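Local coordinates for protein GH3 beta-N-acetylglucosaminidase (Paenibacillaceae, PDB 6K5J) that probably hydrolyses terminal beta-linked N-acetylglucosamine residues from chitin-derived or related substrates as a glycoside hydrolase family 3 beta-N-acetylglucosaminidase, at residues E271-A274 with I275-Y279; G191-S194 with H195-L198; S299-Y302 with E303-K306. One frame throughout, in Å; residues are numbered along the deposited sequence.

Contact 1: residues E271-A274 with I275-Y279; sequences EMNA and ISKFY. With NAG (2-acetamido-2-deoxy-beta-D-glucopyranose), chain B.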
ATOM      1  N   GLU A 271       7.467  10.456 -10.990  1.00 24.19           N
ATOM      2  CA  GLU A 271       8.905  10.274 -10.811  1.00 28.05           C
ATOM      3  C   GLU A 271       9.349   8.830 -11.026  1.00 30.12           C
ATOM      4  O   GLU A 271      10.552   8.592 -11.179  1.00 28.55           O
ATOM      5  CB  GLU A 271       9.319  10.761  -9.418  1.00 26.96           C
ATOM      6  CG  GLU A 271       8.821  12.172  -9.097  1.00 26.67           C
ATOM      7  CD  GLU A 271       9.717  12.888  -8.123  1.00 31.81           C
ATOM      8  OE1 GLU A 271       9.228  13.782  -7.403  1.00 28.44           O
ATOM      9  OE2 GLU A 271      10.920  12.550  -8.076  1.00 34.82           O
ATOM     10  N   MET A 272       8.418   7.873 -11.052  1.00 26.66           N
ATOM     11  CA  MET A 272       8.757   6.474 -11.302  1.00 26.06           C
ATOM     12  C   MET A 272       9.387   6.297 -12.684  1.00 30.74           C
ATOM     13  O   MET A 272       9.047   7.001 -13.643  1.00 27.97           O
ATOM     14  CB  MET A 272       7.506   5.593 -11.179  1.00 23.98           C
ATOM     15  CG  MET A 272       6.941   5.480  -9.754  1.00 26.76           C
ATOM     16  SD  MET A 272       5.209   4.926  -9.737  1.00 27.69           S
ATOM     17  CE  MET A 272       5.434   3.157  -9.942  1.00 22.75           C
ATOM     18  N   ASN A 273      10.315   5.332 -12.778  1.00 29.41           N
ATOM     19  CA  ASN A 273      11.062   5.105 -14.015  1.00 30.77           C
ATOM     20  C   ASN A 273      10.143   4.915 -15.214  1.00 30.81           C
ATOM     21  O   ASN A 273      10.464   5.356 -16.322  1.00 31.78           O
ATOM     22  CB  ASN A 273      11.968   3.877 -13.883  1.00 29.56           C
ATOM     23  CG  ASN A 273      13.316   4.202 -13.269  1.00 41.05           C
ATOM     24  OD1 ASN A 273      13.493   5.251 -12.662  1.00 35.98           O
ATOM     25  ND2 ASN A 273      14.278   3.290 -13.427  1.00 38.89           N
ATOM     26  N   ALA A 274       9.005   4.243 -15.020  1.00 28.67           N
ATOM     27  CA  ALA A 274       8.124   3.976 -16.151  1.00 32.05           C
ATOM     28  C   ALA A 274       7.723   5.258 -16.877  1.00 32.17           C
ATOM     29  O   ALA A 274       7.484   5.229 -18.090  1.00 32.17           O
ATOM     30  CB  ALA A 274       6.887   3.212 -15.685  1.00 30.74           C
ATOM     31  N   ILE A 275       7.668   6.384 -16.168  1.00 30.08           N
ATOM     32  CA  ILE A 275       7.378   7.682 -16.774  1.00 28.49           C
ATOM     33  C   ILE A 275       8.636   8.523 -16.940  1.00 31.49           C
ATOM     34  O   ILE A 275       8.918   9.016 -18.031  1.00 33.80           O
ATOM     35  CB  ILE A 275       6.317   8.450 -15.955  1.00 28.67           C
ATOM     36  CG1 ILE A 275       5.029   7.630 -15.785  1.00 23.80           C
ATOM     37  CG2 ILE A 275       6.005   9.780 -16.637  1.00 26.17           C
ATOM     38  CD1 ILE A 275       4.331   7.293 -17.091  1.00 27.73           C
ATOM     39  N   SER A 276       9.388   8.732 -15.852  1.00 33.02           N
ATOM     40  CA  SER A 276      10.458   9.725 -15.873  1.00 33.65           C
ATOM     41  C   SER A 276      11.585   9.332 -16.817  1.00 30.73           C
ATOM     42  O   SER A 276      12.214  10.209 -17.412  1.00 33.79           O
ATOM     43  CB  SER A 276      11.020   9.952 -14.468  1.00 30.82           C
ATOM     44  OG  SER A 276      11.471   8.731 -13.909  1.00 35.83           O
ATOM     45  N   LYS A 277      11.853   8.037 -16.970  1.00 33.93           N
ATOM     46  CA  LYS A 277      12.956   7.601 -17.817  1.00 37.06           C
ATOM     47  C   LYS A 277      12.556   7.456 -19.275  1.00 40.66           C
ATOM     48  O   LYS A 277      13.394   7.649 -20.162  1.00 41.44           O
ATOM     49  CB  LYS A 277      13.523   6.270 -17.307  1.00 39.29           C
ATOM     50  CG  LYS A 277      14.748   5.775 -18.070  1.00 49.79           C
ATOM     51  CD  LYS A 277      14.796   4.254 -18.143  1.00 46.76           C
ATOM     52  CE  LYS A 277      16.025   3.707 -17.432  1.00 55.32           C
ATOM     53  NZ  LYS A 277      16.108   2.216 -17.509  1.00 58.12           N
ATOM     54  N   PHE A 278      11.298   7.123 -19.550  1.00 35.91           N
ATOM     55  CA  PHE A 278      10.863   6.923 -20.922  1.00 34.42           C
ATOM     56  C   PHE A 278      10.140   8.127 -21.510  1.00 37.46           C
ATOM     57  O   PHE A 278      10.111   8.265 -22.738  1.00 37.38           O
ATOM     58  CB  PHE A 278       9.941   5.696 -21.018  1.00 40.51           C
ATOM     59  CG  PHE A 278      10.595   4.399 -20.614  1.00 42.19           C
ATOM     60  CD1 PHE A 278      10.599   3.986 -19.289  1.00 41.24           C
ATOM     61  CD2 PHE A 278      11.199   3.588 -21.563  1.00 49.75           C
ATOM     62  CE1 PHE A 278      11.199   2.790 -18.914  1.00 41.61           C
ATOM     63  CE2 PHE A 278      11.798   2.393 -21.198  1.00 48.47           C
ATOM     64  CZ  PHE A 278      11.801   1.994 -19.872  1.00 44.82           C
ATOM     65  N   TYR A 279       9.562   8.999 -20.681  1.00 35.15           N
ATOM     66  CA  TYR A 279       8.740  10.079 -21.212  1.00 35.98           C
ATOM     67  C   TYR A 279       9.092  11.453 -20.649  1.00 32.52           C
ATOM     68  O   TYR A 279       8.885  12.456 -21.337  1.00 35.91           O
ATOM     69  CB  TYR A 279       7.253   9.780 -20.972  1.00 33.93           C
ATOM     70  CG  TYR A 279       6.800   8.465 -21.568  1.00 31.99           C
ATOM     71  CD1 TYR A 279       6.325   8.391 -22.873  1.00 31.30           C
ATOM     72  CD2 TYR A 279       6.850   7.291 -20.821  1.00 34.11           C
ATOM     73  CE1 TYR A 279       5.920   7.175 -23.420  1.00 35.74           C
ATOM     74  CE2 TYR A 279       6.450   6.082 -21.349  1.00 34.61           C
ATOM     75  CZ  TYR A 279       5.987   6.025 -22.652  1.00 37.58           C
ATOM     76  OH  TYR A 279       5.594   4.812 -23.170  1.00 35.31           O
TER
HETATM   77  C1  NAG B 601       3.924   4.740  -6.461  1.00 22.67           C
HETATM   78  C2  NAG B 601       3.036   3.534  -6.060  1.00 21.34           C
HETATM   79  C3  NAG B 601       1.639   3.995  -5.604  1.00 20.23           C
HETATM   80  C4  NAG B 601       1.729   5.133  -4.597  1.00 19.76           C
HETATM   81  C5  NAG B 601       2.565   6.256  -5.188  1.00 22.04           C
HETATM   82  C6  NAG B 601       2.726   7.448  -4.271  1.00 21.53           C
HETATM   83  C7  NAG B 601       3.104   1.292  -7.092  1.00 21.16           C
HETATM   84  C8  NAG B 601       2.912   0.515  -8.366  1.00 18.32           C
HETATM   85  N2  NAG B 601       2.919   2.613  -7.182  1.00 18.72           N
HETATM   86  O1  NAG B 601       5.233   4.291  -6.572  1.00 27.90           O
HETATM   87  O3  NAG B 601       0.932   2.902  -5.025  1.00 18.61           O
HETATM   88  O4  NAG B 601       0.428   5.618  -4.284  1.00 18.22           O
HETATM   89  O5  NAG B 601       3.878   5.746  -5.442  1.00 20.51           O
HETATM   90  O6  NAG B 601       3.557   7.140  -3.159  1.00 21.88           O
HETATM   91  O7  NAG B 601       3.390   0.744  -6.030  1.00 20.36           O

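Contact 2: residues G191-S194 with H195-L198; sequences GEDS and HHAL. With NAG (2-acetamido-2-deoxy-beta-D-glucopyranose), chain B.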
ATOM      1  N   GLY A 191       4.959  -9.157 -14.041  1.00 25.31           N
ATOM      2  CA  GLY A 191       6.213  -9.668 -13.526  1.00 24.77           C
ATOM      3  C   GLY A 191       7.285  -8.623 -13.335  1.00 27.19           C
ATOM      4  O   GLY A 191       8.366  -8.927 -12.821  1.00 25.97           O
ATOM      5  N   GLU A 192       7.018  -7.383 -13.734  1.00 27.09           N
ATOM      6  CA  GLU A 192       7.969  -6.294 -13.603  1.00 23.61           C
ATOM      7  C   GLU A 192       7.363  -5.161 -12.788  1.00 30.40           C
ATOM      8  O   GLU A 192       6.145  -5.018 -12.690  1.00 27.43           O
ATOM      9  CB  GLU A 192       8.405  -5.778 -14.972  1.00 30.95           C
ATOM     10  CG  GLU A 192       9.230  -6.788 -15.751  1.00 30.45           C
ATOM     11  CD  GLU A 192       9.858  -6.159 -16.967  1.00 39.84           C
ATOM     12  OE1 GLU A 192       9.148  -6.026 -17.986  1.00 32.71           O
ATOM     13  OE2 GLU A 192      11.048  -5.779 -16.888  1.00 41.57           O
ATOM     14  N   ASP A 193       8.245  -4.350 -12.213  1.00 25.61           N
ATOM     15  CA  ASP A 193       7.880  -3.300 -11.271  1.00 28.42           C
ATOM     16  C   ASP A 193       7.929  -1.965 -12.003  1.00 27.70           C
ATOM     17  O   ASP A 193       8.971  -1.600 -12.560  1.00 28.28           O
ATOM     18  CB  ASP A 193       8.837  -3.320 -10.074  1.00 28.49           C
ATOM     19  CG  ASP A 193       8.507  -2.278  -9.021  1.00 31.02           C
ATOM     20  OD1 ASP A 193       7.673  -1.380  -9.276  1.00 26.45           O
ATOM     21  OD2 ASP A 193       9.111  -2.350  -7.927  1.00 29.65           O
ATOM     22  N   SER A 194       6.808  -1.238 -11.998  1.00 26.92           N
ATOM     23  CA  SER A 194       6.769   0.045 -12.694  1.00 25.41           C
ATOM     24  C   SER A 194       7.616   1.117 -12.008  1.00 27.43           C
ATOM     25  O   SER A 194       7.807   2.196 -12.590  1.00 28.23           O
ATOM     26  CB  SER A 194       5.314   0.523 -12.854  1.00 24.51           C
ATOM     27  OG  SER A 194       4.563   0.368 -11.656  1.00 24.24           O
ATOM     28  N   HIS A 195       8.129   0.860 -10.798  1.00 28.88           N
ATOM     29  CA  HIS A 195       9.130   1.762 -10.226  1.00 29.84           C
ATOM     30  C   HIS A 195      10.411   1.766 -11.052  1.00 31.31           C
ATOM     31  O   HIS A 195      11.112   2.784 -11.104  1.00 35.54           O
ATOM     32  CB  HIS A 195       9.490   1.365  -8.791  1.00 29.82           C
ATOM     33  CG  HIS A 195       8.397   1.581  -7.793  1.00 31.19           C
ATOM     34  ND1 HIS A 195       7.430   0.632  -7.537  1.00 25.77           N
ATOM     35  CD2 HIS A 195       8.148   2.611  -6.949  1.00 29.78           C
ATOM     36  CE1 HIS A 195       6.616   1.078  -6.594  1.00 30.40           C
ATOM     37  NE2 HIS A 195       7.026   2.279  -6.225  1.00 30.30           N
ATOM     38  N   HIS A 196      10.737   0.639 -11.688  1.00 28.43           N
ATOM     39  CA  HIS A 196      12.047   0.434 -12.291  1.00 30.14           C
ATOM     40  C   HIS A 196      12.015   0.198 -13.785  1.00 34.54           C
ATOM     41  O   HIS A 196      13.047   0.386 -14.438  1.00 34.69           O
ATOM     42  CB  HIS A 196      12.757  -0.766 -11.638  1.00 32.36           C
ATOM     43  CG  HIS A 196      12.822  -0.680 -10.147  1.00 40.58           C
ATOM     44  ND1 HIS A 196      13.339   0.417  -9.492  1.00 41.03           N
ATOM     45  CD2 HIS A 196      12.409  -1.537  -9.182  1.00 41.11           C
ATOM     46  CE1 HIS A 196      13.251   0.227  -8.186  1.00 45.34           C
ATOM     47  NE2 HIS A 196      12.689  -0.950  -7.972  1.00 44.25           N
ATOM     48  N   ALA A 197      10.878  -0.215 -14.337  1.00 31.22           N
ATOM     49  CA  ALA A 197      10.764  -0.592 -15.736  1.00 32.00           C
ATOM     50  C   ALA A 197       9.368  -0.215 -16.213  1.00 31.06           C
ATOM     51  O   ALA A 197       8.541   0.284 -15.442  1.00 29.68           O
ATOM     52  CB  ALA A 197      11.040  -2.091 -15.918  1.00 32.30           C
ATOM     53  N   LEU A 198       9.109  -0.456 -17.498  1.00 30.07           N
ATOM     54  CA  LEU A 198       7.795  -0.256 -18.105  1.00 28.57           C
ATOM     55  C   LEU A 198       7.155  -1.623 -18.334  1.00 24.77           C
ATOM     56  O   LEU A 198       7.397  -2.264 -19.368  1.00 23.25           O
ATOM     57  CB  LEU A 198       7.924   0.513 -19.420  1.00 29.45           C
ATOM     58  CG  LEU A 198       6.650   0.904 -20.165  1.00 31.01           C
ATOM     59  CD1 LEU A 198       5.728   1.749 -19.282  1.00 30.54           C
ATOM     60  CD2 LEU A 198       7.025   1.675 -21.431  1.00 32.03           C
TER
HETATM   61  C1  NAG B 601       3.924   4.740  -6.461  1.00 22.67           C
HETATM   62  C2  NAG B 601       3.036   3.534  -6.060  1.00 21.34           C
HETATM   63  C3  NAG B 601       1.639   3.995  -5.604  1.00 20.23           C
HETATM   64  C4  NAG B 601       1.729   5.133  -4.597  1.00 19.76           C
HETATM   65  C5  NAG B 601       2.565   6.256  -5.188  1.00 22.04           C
HETATM   66  C6  NAG B 601       2.726   7.448  -4.271  1.00 21.53           C
HETATM   67  C7  NAG B 601       3.104   1.292  -7.092  1.00 21.16           C
HETATM   68  C8  NAG B 601       2.912   0.515  -8.366  1.00 18.32           C
HETATM   69  N2  NAG B 601       2.919   2.613  -7.182  1.00 18.72           N
HETATM   70  O1  NAG B 601       5.233   4.291  -6.572  1.00 27.90           O
HETATM   71  O3  NAG B 601       0.932   2.902  -5.025  1.00 18.61           O
HETATM   72  O4  NAG B 601       0.428   5.618  -4.284  1.00 18.22           O
HETATM   73  O5  NAG B 601       3.878   5.746  -5.442  1.00 20.51           O
HETATM   74  O6  NAG B 601       3.557   7.140  -3.159  1.00 21.88           O
HETATM   75  O7  NAG B 601       3.390   0.744  -6.030  1.00 20.36           O

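Contact 3: residues S299-Y302 with E303-K306; sequences SHRY and ERQK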
ATOM      1  N   SER A 299       5.755  13.314  -6.275  1.00 21.34           N
ATOM      2  CA  SER A 299       5.811  13.160  -4.815  1.00 22.39           C
ATOM      3  C   SER A 299       7.030  13.786  -4.144  1.00 21.80           C
ATOM      4  O   SER A 299       6.962  14.106  -2.949  1.00 23.05           O
ATOM      5  CB  SER A 299       5.774  11.679  -4.437  1.00 23.83           C
ATOM      6  OG  SER A 299       4.556  11.076  -4.844  1.00 21.45           O
ATOM      7  N   HIS A 300       8.161  13.933  -4.837  1.00 22.65           N
ATOM      8  CA  HIS A 300       9.394  14.095  -4.066  1.00 26.15           C
ATOM      9  C   HIS A 300      10.240  15.318  -4.417  1.00 27.15           C
ATOM     10  O   HIS A 300      10.578  16.119  -3.534  1.00 28.49           O
ATOM     11  CB  HIS A 300      10.227  12.811  -4.211  1.00 26.13           C
ATOM     12  CG  HIS A 300       9.539  11.589  -3.680  1.00 25.56           C
ATOM     13  ND1 HIS A 300       9.162  11.466  -2.360  1.00 21.81           N
ATOM     14  CD2 HIS A 300       9.118  10.459  -4.298  1.00 25.75           C
ATOM     15  CE1 HIS A 300       8.559  10.302  -2.182  1.00 23.25           C
ATOM     16  NE2 HIS A 300       8.516   9.675  -3.345  1.00 25.66           N
ATOM     17  N   ARG A 301      10.611  15.471  -5.682  1.00 26.85           N
ATOM     18  CA  ARG A 301      11.615  16.455  -6.073  1.00 27.42           C
ATOM     19  C   ARG A 301      10.945  17.747  -6.520  1.00 28.04           C
ATOM     20  O   ARG A 301      10.207  17.758  -7.511  1.00 25.88           O
ATOM     21  CB  ARG A 301      12.501  15.902  -7.189  1.00 32.79           C
ATOM     22  CG  ARG A 301      12.987  14.483  -6.931  1.00 40.50           C
ATOM     23  CD  ARG A 301      14.339  14.239  -7.553  1.00 41.71           C
ATOM     24  NE  ARG A 301      15.318  15.177  -7.013  1.00 51.32           N
ATOM     25  CZ  ARG A 301      16.555  15.313  -7.473  1.00 50.81           C
ATOM     26  NH1 ARG A 301      16.972  14.565  -8.487  1.00 49.95           N
ATOM     27  NH2 ARG A 301      17.371  16.199  -6.916  1.00 52.19           N
ATOM     28  N   TYR A 302      11.236  18.841  -5.804  1.00 25.38           N
ATOM     29  CA  TYR A 302      10.648  20.136  -6.137  1.00 27.22           C
ATOM     30  C   TYR A 302      10.889  20.523  -7.596  1.00 28.57           C
ATOM     31  O   TYR A 302      10.005  21.099  -8.250  1.00 27.59           O
ATOM     32  CB  TYR A 302      11.204  21.209  -5.205  1.00 26.89           C
ATOM     33  CG  TYR A 302      10.694  22.588  -5.514  1.00 30.79           C
ATOM     34  CD1 TYR A 302       9.478  23.031  -5.007  1.00 31.33           C
ATOM     35  CD2 TYR A 302      11.425  23.452  -6.323  1.00 37.04           C
ATOM     36  CE1 TYR A 302       8.999  24.295  -5.298  1.00 38.17           C
ATOM     37  CE2 TYR A 302      10.956  24.720  -6.617  1.00 42.30           C
ATOM     38  CZ  TYR A 302       9.745  25.138  -6.101  1.00 42.22           C
ATOM     39  OH  TYR A 302       9.276  26.397  -6.397  1.00 47.49           O
ATOM     40  N   GLU A 303      12.091  20.248  -8.114  1.00 27.56           N
ATOM     41  CA  GLU A 303      12.403  20.593  -9.501  1.00 30.87           C
ATOM     42  C   GLU A 303      11.444  19.914 -10.468  1.00 29.59           C
ATOM     43  O   GLU A 303      11.013  20.519 -11.456  1.00 27.04           O
ATOM     44  CB  GLU A 303      13.843  20.202  -9.837  1.00 32.15           C
ATOM     45  CG  GLU A 303      14.903  20.954  -9.052  1.00 38.44           C
ATOM     46  CD  GLU A 303      15.144  20.370  -7.664  1.00 46.28           C
ATOM     47  OE1 GLU A 303      14.502  19.344  -7.320  1.00 37.34           O
ATOM     48  OE2 GLU A 303      15.984  20.938  -6.928  1.00 45.52           O
ATOM     49  N   ARG A 304      11.111  18.647 -10.204  1.00 29.28           N
ATOM     50  CA  ARG A 304      10.191  17.930 -11.073  1.00 26.26           C
ATOM     51  C   ARG A 304       8.756  18.402 -10.875  1.00 25.30           C
ATOM     52  O   ARG A 304       7.967  18.398 -11.833  1.00 25.63           O
ATOM     53  CB  ARG A 304      10.313  16.430 -10.818  1.00 31.69           C
ATOM     54  CG  ARG A 304      11.609  15.820 -11.362  1.00 35.02           C
ATOM     55  CD  ARG A 304      11.923  14.506 -10.674  1.00 34.07           C
ATOM     56  NE  ARG A 304      12.965  13.762 -11.377  1.00 44.54           N
ATOM     57  CZ  ARG A 304      13.173  12.455 -11.241  1.00 49.11           C
ATOM     58  NH1 ARG A 304      12.423  11.739 -10.410  1.00 42.06           N
ATOM     59  NH2 ARG A 304      14.142  11.863 -11.929  1.00 52.62           N
ATOM     60  N   GLN A 305       8.402  18.819  -9.654  1.00 23.69           N
ATOM     61  CA  GLN A 305       7.075  19.383  -9.419  1.00 24.58           C
ATOM     62  C   GLN A 305       6.897  20.676 -10.210  1.00 26.93           C
ATOM     63  O   GLN A 305       5.877  20.874 -10.877  1.00 22.35           O
ATOM     64  CB  GLN A 305       6.860  19.624  -7.921  1.00 20.78           C
ATOM     65  CG  GLN A 305       6.867  18.344  -7.095  1.00 19.63           C
ATOM     66  CD  GLN A 305       7.194  18.573  -5.633  1.00 23.48           C
ATOM     67  OE1 GLN A 305       7.493  19.693  -5.219  1.00 22.32           O
ATOM     68  NE2 GLN A 305       7.157  17.497  -4.841  1.00 21.16           N
ATOM     69  N   LYS A 306       7.893  21.564 -10.155  1.00 27.04           N
ATOM     70  CA  LYS A 306       7.836  22.804 -10.933  1.00 27.63           C
ATOM     71  C   LYS A 306       7.868  22.528 -12.433  1.00 23.58           C
ATOM     72  O   LYS A 306       7.234  23.251 -13.211  1.00 27.44           O
ATOM     73  CB  LYS A 306       8.995  23.730 -10.536  1.00 32.47           C
ATOM     74  CG  LYS A 306       8.737  25.219 -10.801  1.00 42.80           C
ATOM     75  CD  LYS A 306       7.909  25.847  -9.685  1.00 43.82           C
ATOM     76  CE  LYS A 306       7.860  27.375  -9.786  1.00 42.63           C
ATOM     77  NZ  LYS A 306       6.751  27.880 -10.651  1.00 51.70           N
TER

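Contact 1: residues E271-A274 with I275-Y279
Ser276 OG donates to Glu271 O at 2.9 Å, coming from above the carbonyl plane and 65° out of it. The chi1 of 56°, which sets OG between the backbone N and the carbonyl carbon of Ser276, carries the hydroxyl to Glu271 O while the amide of the same residue serves the next carbonyl: Ser276 N meets Met272 O at 2.8 Å. Met272, the N-cap residue, thus gives one oxygen to two donors, the second being Ile275 N. Lys277 N to Asn273 O continues the turn. Past it, two rings close over the carbonyls by their C-H edges: Phe278 CD1 lies 3.3 Å from Asn273 O, near the ring plane, and Tyr279 CD2 is 3.5 Å from Ala274 O. Ala274 O is buried with no polar partner in the model, and these C-H groups are its neighbours. Lys277 CD sits over a face of the Phe278 ring, toward the rim. The side chain of Met272 leaves the turn in the other direction, to the bound N-acetylglucosamine. Its SD is 3.2 Å from NAG O1, and a bend at chi3 (81°) brings CE to 3.8 Å from NAG N2, so the thioether covers the anomeric end of the sugar. Farther out, Glu271 OE1 accepts from the amides of His300 and Arg301, its OE2 forms a salt bridge with Arg304, and Tyr279 OH bonds Lys241 O. Ala274 and Ile275 touch His231. The short helix 273-276 lies in the loop that follows strand 264-266, which runs parallel to strand 226-229 in the barrel-type domain, and leads on to helix 281-291 before strand 296-298.

Contact 2: residues G191-S194 with H195-L198
Asp193 holds CG anti to its own backbone N (chi1 -179°), and His195 turns CG beside its backbone N (chi1 -69°); these two settings bring the carboxylate and the imidazole together. Asp193 OD1 then accepts twice from the same residue. His195 ND1 comes in at 2.7 Å on the syn lone pair, with the oxygen lying in the plane of the ring, while His195 N, also 2.7 Å from OD1, approaches from above the carboxylate plane. Carboxylate and ring stand almost perpendicular, 86° apart; the ND1 bond fixes how the imidazole is rotated, while the amide bond holds the carboxylate against the backbone, making an Asx turn. Asp193 O tightens it, accepting from His196 N and Ala197 N, both at 3.0 Å. A CA-H...O contact adds to the fold-back, with Ser194 CA 3.3 Å from Ala197 O. His195 CB lies over the centre of the His196 ring. On the side of the ring away from Asp193, His195 NE2 comes to 2.7 Å from NAG O1, which lies oblique to the ring; NE2 also hydrogen-bonds a bound glycerol, probably from the crystallisation liquor. Ser194 OG, directed to His187 by a hydrogen bond, stands near the acetamido methyl of the sugar. An aspartate-bonded histidine on a loop reaching the sugar recalls the Asp-His pair of family 3 N-acetylglucosaminidases, and a part in catalysis is probable by analogy. The whole turn belongs to the loop between strand 178-184 and helix 205-210, with Val148 and Val403 touching His195 from other loops.

Contact 3: residues S299-Y302 with E303-K306
Tyr302 and Lys306, one helical turn apart, run side by side in the same direction. The tyrosine starts with CG anti to the backbone N (chi1 178°), and the lysine, bent at chi2 and chi4, follows its ring until Lys306 CD is 3.6 Å from Tyr302 OH. Beyond it, Lys306 NZ forms a salt bridge with Asp41. Gln305 turns the other way: with CG beside its backbone N (chi1 -64°) and an extended chain beyond, it reaches back toward the residues before the helix. Its OE1 comes to 3.3 Å from Tyr302 CA, the amide plane standing 77° from the tyrosine ring, and its NE2 donates to Gly24 O and Val298 O. A leucine here would probably leave Gly24 O and Val298 O without their shared donor, and the helix start without its link to both. Arg301 bends at chi2 and chi3 and crosses the extended Arg304 chain, CB to CD 3.8 Å, laying its CD over one face of the Arg304 guanidinium. Arg304 is directed by a salt bridge to Glu271. Glu303 OE1 stays 4.3 Å from Arg301 NE, well out of the guanidinium plane, so it offers charge but no hydrogen bond. The backbone secures the turn: Arg301 O, at the N-cap, accepts from Gln305 N at 3.0 Å in the carbonyl plane and weakly from Arg304 N, while Lys306 N bonds Tyr302 O at 2.9 Å. Tyr302 also packs on Asp33 and Leu37 of helix 32-39. This is the first turn of a helix entered from a beta strand, here strand 296-298 followed by helix 302-317, a beta-alpha step of the TIM-barrel-type domain of family 3.

In the fold
Contacts 1 and 2 meet directly, their centres 10 Å apart: Asn273 N lies 3.2 Å from His195 O, a probable hydrogen bond, and Ala274 CB is 3.4 Å from both Ser194 O and Ala197 O. Both reach the same N-acetylglucosamine, whose other polar partners include Asp83, Arg152, Lys182, His183 and Asp268. Contact 3 joins contact 1 through Glu271 OE1, 2.8 Å from both His300 N and Arg301 N, with centres 13 Å apart. Contacts 2 and 3 do not touch; about 8 Å separates their nearest atoms, so contact 1 lies between them in the chain of contacts. The side chain of Ser299, in contact 3, comes to about 4 Å from the sugar (nearest atoms).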